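PDB 6QLG: flavin prenyltransferase PAD1, mitochondrial from Aspergillus niger, which probably transfers a dimethylallyl group from dimethylallyl phosphate to FMN, making the prenylated flavin cofactor used by the ferulic acid decarboxylase FDC1. Local coordinates for residues 101-112 and 138-148. Residues are numbered along the deposited sequence; the frame is centred on the assembly and turned at random.
Sequences HNINDMAAPVSS and CDDLISRTADV. With FMN (flavin mononucleotide), chain T; DMA (dimethylallyl diphosphate), chain P.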
loop_
_atom_site.group_PDB
_atom_site.type_symbol
_atom_site.label_atom_id
_atom_site.label_comp_id
_atom_site.label_asym_id
_atom_site.label_seq_id
_atom_site.Cartn_x
_atom_site.Cartn_y
_atom_site.Cartn_z
ATOM N N HIS B 101 22.482 10.589 -32.387
ATOM C CA HIS B 101 21.719 9.411 -32.765
ATOM C C HIS B 101 20.275 9.795 -33.050
ATOM O O HIS B 101 19.710 10.669 -32.384
ATOM C CB HIS B 101 21.781 8.344 -31.670
ATOM C CG HIS B 101 23.170 8.040 -31.202
ATOM N ND1 HIS B 101 24.018 7.196 -31.885
ATOM C CD2 HIS B 101 23.861 8.474 -30.121
ATOM C CE1 HIS B 101 25.171 7.120 -31.245
ATOM N NE2 HIS B 101 25.103 7.887 -30.172
ATOM N N ASN B 102 19.690 9.139 -34.049
ATOM C CA ASN B 102 18.322 9.425 -34.458
ATOM C C ASN B 102 17.340 8.940 -33.396
ATOM O O ASN B 102 17.476 7.829 -32.872
ATOM C CB ASN B 102 18.037 8.754 -35.803
ATOM C CG ASN B 102 16.738 9.214 -36.434
ATOM O OD1 ASN B 102 15.689 9.233 -35.790
ATOM N ND2 ASN B 102 16.800 9.575 -37.712
ATOM N N ILE B 103 16.342 9.774 -33.087
ATOM C CA ILE B 103 15.353 9.442 -32.061
ATOM C C ILE B 103 14.608 8.155 -32.400
ATOM O O ILE B 103 14.163 7.430 -31.500
ATOM C CB ILE B 103 14.384 10.629 -31.870
ATOM C CG1 ILE B 103 13.376 10.341 -30.753
ATOM C CG2 ILE B 103 13.657 10.950 -33.170
ATOM C CD1 ILE B 103 13.945 10.466 -29.369
ATOM N N ASN B 104 14.469 7.839 -33.686
ATOM C CA ASN B 104 13.752 6.645 -34.117
ATOM C C ASN B 104 14.650 5.422 -34.245
ATOM O O ASN B 104 14.150 4.337 -34.559
ATOM C CB ASN B 104 13.057 6.899 -35.460
ATOM C CG ASN B 104 12.242 8.174 -35.467
ATOM O OD1 ASN B 104 12.468 9.064 -36.289
ATOM N ND2 ASN B 104 11.285 8.269 -34.554
ATOM N N ASP B 105 15.952 5.562 -34.008
ATOM C CA ASP B 105 16.910 4.488 -34.274
ATOM C C ASP B 105 17.086 3.652 -33.012
ATOM O O ASP B 105 17.976 3.893 -32.196
ATOM C CB ASP B 105 18.235 5.064 -34.759
ATOM C CG ASP B 105 19.253 3.990 -35.092
ATOM O OD1 ASP B 105 18.873 2.802 -35.169
ATOM O OD2 ASP B 105 20.438 4.336 -35.277
ATOM N N MET B 106 16.235 2.637 -32.862
ATOM C CA MET B 106 16.321 1.730 -31.723
ATOM C C MET B 106 17.506 0.777 -31.807
ATOM O O MET B 106 17.724 0.008 -30.865
ATOM C CB MET B 106 15.020 0.935 -31.593
ATOM C CG MET B 106 13.770 1.798 -31.629
ATOM S SD MET B 106 13.814 3.131 -30.417
ATOM C CE MET B 106 13.727 2.182 -28.906
ATOM N N ALA B 107 18.267 0.799 -32.900
ATOM C CA ALA B 107 19.485 0.012 -33.029
ATOM C C ALA B 107 20.740 0.844 -32.803
ATOM O O ALA B 107 21.848 0.363 -33.063
ATOM C CB ALA B 107 19.542 -0.658 -34.401
ATOM N N ALA B 108 20.590 2.081 -32.335
ATOM C CA ALA B 108 21.739 2.918 -32.038
ATOM C C ALA B 108 22.569 2.290 -30.918
ATOM O O ALA B 108 22.045 1.524 -30.102
ATOM C CB ALA B 108 21.284 4.319 -31.638
ATOM N N PRO B 109 23.872 2.589 -30.861
ATOM C CA PRO B 109 24.723 1.944 -29.844
ATOM C C PRO B 109 24.253 2.160 -28.415
ATOM O O PRO B 109 24.323 1.229 -27.605
ATOM C CB PRO B 109 26.098 2.580 -30.091
ATOM C CG PRO B 109 26.071 2.994 -31.522
ATOM C CD PRO B 109 24.658 3.415 -31.797
ATOM N N VAL B 110 23.759 3.356 -28.082
ATOM C CA VAL B 110 23.381 3.661 -26.705
ATOM C C VAL B 110 22.145 2.909 -26.236
ATOM O O VAL B 110 21.845 2.917 -25.036
ATOM C CB VAL B 110 23.146 5.177 -26.533
ATOM C CG1 VAL B 110 24.433 5.948 -26.797
ATOM C CG2 VAL B 110 22.032 5.649 -27.457
ATOM N N SER B 111 21.415 2.257 -27.135
ATOM C CA SER B 111 20.197 1.563 -26.737
ATOM C C SER B 111 20.456 0.184 -26.144
ATOM O O SER B 111 19.495 -0.492 -25.760
ATOM C CB SER B 111 19.248 1.439 -27.931
ATOM O OG SER B 111 19.767 0.550 -28.901
ATOM N N SER B 112 21.711 -0.249 -26.055
ATOM C CA SER B 112 22.052 -1.546 -25.486
ATOM C C SER B 112 22.808 -1.376 -24.176
ATOM O O SER B 112 23.667 -0.498 -24.051
ATOM C CB SER B 112 22.897 -2.367 -26.464
ATOM O OG SER B 112 23.174 -3.656 -25.941
ATOM N N CYS B 138 9.070 2.334 -23.574
ATOM C CA CYS B 138 10.307 2.844 -24.164
ATOM C C CYS B 138 10.282 2.650 -25.679
ATOM O O CYS B 138 10.963 1.793 -26.244
ATOM C CB CYS B 138 11.512 2.156 -23.529
ATOM S SG CYS B 138 11.362 0.353 -23.368
ATOM N N ASP B 139 9.483 3.486 -26.341
ATOM C CA ASP B 139 9.251 3.366 -27.775
ATOM C C ASP B 139 10.043 4.367 -28.616
ATOM O O ASP B 139 9.832 4.433 -29.830
ATOM C CB ASP B 139 7.750 3.477 -28.077
ATOM C CG ASP B 139 7.277 4.909 -28.241
ATOM O OD1 ASP B 139 7.765 5.802 -27.514
ATOM O OD2 ASP B 139 6.399 5.138 -29.102
ATOM N N ASP B 140 10.944 5.145 -28.013
ATOM C CA ASP B 140 11.915 5.921 -28.777
ATOM C C ASP B 140 13.277 5.796 -28.109
ATOM O O ASP B 140 13.414 5.197 -27.038
ATOM C CB ASP B 140 11.491 7.394 -28.950
ATOM C CG ASP B 140 11.408 8.163 -27.635
ATOM O OD1 ASP B 140 12.360 8.133 -26.828
ATOM O OD2 ASP B 140 10.376 8.830 -27.421
ATOM N N LEU B 141 14.297 6.369 -28.755
ATOM C CA LEU B 141 15.664 6.148 -28.294
ATOM C C LEU B 141 15.931 6.809 -26.948
ATOM O O LEU B 141 16.728 6.293 -26.159
ATOM C CB LEU B 141 16.666 6.652 -29.331
ATOM C CG LEU B 141 18.118 6.304 -28.993
ATOM C CD1 LEU B 141 18.258 4.803 -28.787
ATOM C CD2 LEU B 141 19.059 6.789 -30.078
ATOM N N ILE B 142 15.287 7.943 -26.666
ATOM C CA ILE B 142 15.492 8.608 -25.381
ATOM C C ILE B 142 14.965 7.741 -24.243
ATOM O O ILE B 142 15.669 7.483 -23.260
ATOM C CB ILE B 142 14.839 10.001 -25.384
ATOM C CG1 ILE B 142 15.650 10.965 -26.252
ATOM C CG2 ILE B 142 14.714 10.539 -23.965
ATOM C CD1 ILE B 142 15.039 12.340 -26.382
ATOM N N SER B 143 13.725 7.264 -24.364
ATOM C CA SER B 143 13.133 6.492 -23.275
ATOM C C SER B 143 13.774 5.113 -23.156
ATOM O O SER B 143 13.955 4.604 -22.045
ATOM C CB SER B 143 11.618 6.381 -23.470
ATOM O OG SER B 143 11.290 5.995 -24.791
ATOM N N ARG B 144 14.142 4.500 -24.286
ATOM C CA ARG B 144 14.805 3.199 -24.230
ATOM C C ARG B 144 16.173 3.302 -23.571
ATOM O O ARG B 144 16.527 2.465 -22.732
ATOM C CB ARG B 144 14.931 2.605 -25.633
ATOM C CG ARG B 144 15.721 1.297 -25.696
ATOM C CD ARG B 144 15.111 0.212 -24.813
ATOM N NE ARG B 144 15.873 -1.033 -24.867
ATOM C CZ ARG B 144 15.726 -2.043 -24.013
ATOM N NH1 ARG B 144 14.845 -1.962 -23.025
ATOM N NH2 ARG B 144 16.465 -3.137 -24.143
ATOM N N THR B 145 16.958 4.319 -23.935
ATOM C CA THR B 145 18.280 4.468 -23.335
ATOM C C THR B 145 18.175 4.734 -21.838
ATOM O O THR B 145 18.954 4.188 -21.048
ATOM C CB THR B 145 19.056 5.583 -24.037
ATOM O OG1 THR B 145 19.100 5.319 -25.445
ATOM C CG2 THR B 145 20.481 5.653 -23.507
ATOM N N ALA B 146 17.210 5.561 -21.425
ATOM C CA ALA B 146 16.979 5.764 -19.998
ATOM C C ALA B 146 16.557 4.467 -19.320
ATOM O O ALA B 146 17.031 4.147 -18.223
ATOM C CB ALA B 146 15.921 6.846 -19.783
ATOM N N ASP B 147 15.658 3.712 -19.960
ATOM C CA ASP B 147 15.267 2.404 -19.441
ATOM C C ASP B 147 16.482 1.503 -19.259
ATOM O O ASP B 147 16.575 0.754 -18.278
ATOM C CB ASP B 147 14.250 1.761 -20.388
ATOM C CG ASP B 147 13.565 0.547 -19.787
ATOM O OD1 ASP B 147 12.763 0.717 -18.843
ATOM O OD2 ASP B 147 13.818 -0.577 -20.271
ATOM N N VAL B 148 17.438 1.581 -20.188
ATOM C CA VAL B 148 18.652 0.779 -20.093
ATOM C C VAL B 148 19.551 1.284 -18.969
ATOM O O VAL B 148 20.130 0.489 -18.218
ATOM C CB VAL B 148 19.379 0.770 -21.450
ATOM C CG1 VAL B 148 20.777 0.202 -21.301
ATOM C CG2 VAL B 148 18.581 -0.030 -22.467
HETATM N N1 FMN T . 14.133 -4.460 -26.034
HETATM C C2 FMN T . 13.881 -5.296 -24.967
HETATM O O2 FMN T . 13.129 -4.922 -24.071
HETATM N N3 FMN T . 14.474 -6.543 -24.910
HETATM C C4 FMN T . 15.320 -6.959 -25.924
HETATM O O4 FMN T . 15.855 -8.073 -25.887
HETATM C C4A FMN T . 15.572 -6.116 -27.000
HETATM N N5 FMN T . 16.412 -6.539 -28.006
HETATM C C5A FMN T . 16.667 -5.709 -29.079
HETATM C C6 FMN T . 17.517 -6.131 -30.099
HETATM C C7 FMN T . 17.768 -5.290 -31.175
HETATM C C7M FMN T . 18.680 -5.734 -32.277
HETATM C C8 FMN T . 17.175 -4.032 -31.236
HETATM C C8M FMN T . 17.459 -3.136 -32.408
HETATM C C9 FMN T . 16.328 -3.612 -30.217
HETATM C C9A FMN T . 16.072 -4.448 -29.138
HETATM N N10 FMN T . 15.223 -4.030 -28.124
HETATM C C10 FMN T . 14.976 -4.863 -27.053
HETATM C "C1'" FMN T . 14.579 -2.673 -28.160
HETATM C "C2'" FMN T . 13.156 -2.722 -28.700
HETATM O "O2'" FMN T . 13.187 -3.137 -30.046
HETATM C "C3'" FMN T . 12.537 -1.333 -28.620
HETATM O "O3'" FMN T . 12.200 -1.018 -27.286
HETATM C "C4'" FMN T . 11.278 -1.240 -29.472
HETATM O "O4'" FMN T . 10.689 0.028 -29.288
HETATM C "C5'" FMN T . 10.234 -2.284 -29.084
HETATM O "O5'" FMN T . 9.107 -2.099 -29.916
HETATM P P FMN T . 7.974 -3.229 -30.106
HETATM O O1P FMN T . 6.703 -2.575 -30.604
HETATM O O2P FMN T . 8.471 -4.243 -31.109
HETATM O O3P FMN T . 7.692 -3.898 -28.778
HETATM C C1 DMA P . 20.007 -4.904 -26.752
HETATM O O1 DMA P . 20.499 -4.469 -25.518
HETATM C C2 DMA P . 19.741 -3.694 -27.641
HETATM C C3 DMA P . 20.147 -3.696 -28.892
HETATM C C4 DMA P . 19.879 -2.481 -29.773
HETATM C C5 DMA P . 20.885 -4.906 -29.457
HETATM P PA DMA P . 20.219 -5.421 -24.203
HETATM O O1A DMA P . 18.729 -5.544 -23.984
HETATM O O2A DMA P . 20.863 -4.805 -22.983
HETATM O O3A DMA P . 20.852 -6.917 -24.487
HETATM P PB DMA P . 21.781 -7.739 -23.403
HETATM O O1B DMA P . 21.094 -7.731 -22.060
HETATM O O2B DMA P . 23.127 -7.063 -23.292
HETATM O O3B DMA P . 21.957 -9.169 -23.855
#
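Leu-141, in the first turn of helix 141-151, pushes its side chain into the curl of the loop 101-112. Its CD2 reaches His-101 CB (3.5 Å) and the methyl of Ala-108. CD1 meets Ser-111 CB and Val-110 CG2. Beside it, Ile-103 CG1 stands anti to the backbone N (chi1 -177°), which carries CD1 over to Ile-142 CG1 (3.6 Å). Met-106 bends at chi2 and chi3 and brings CE against Arg-144 CB (3.5 Å). Further along the helix, Thr-145 CG2 and Val-148 CG2 pack on the carbonyl oxygens of Val-110 and Ser-111.

The backbone of Leu-141 is held as well: its N donates to Ile-103 O (2.9 Å). The helix start is capped by Asp-140, whose OD1 accepts from Ser-143 N (2.9 Å).

Both segments line the ligands. The Arg-144 guanidinium lies between FMN N1 over one face and Val-148 CG2 over the centre of the other. Its edge is turned to DMA O1A. Asp-147 OD2 forms a salt bridge with NH1 (3.2 Å), and Glu-162 of the second subunit forms one with NH2. Both should help to fix the plane. Ser-112 OG donates to DMA O1 (2.8 Å). FMN is hydrogen-bonded by Ser-75 and Ser-126 of the second subunit, and Trp-222 of the third subunit packs on Ser-112. This is the intersubunit flavin and prenyl-donor site of a UbiX/PAD1 flavoprotein.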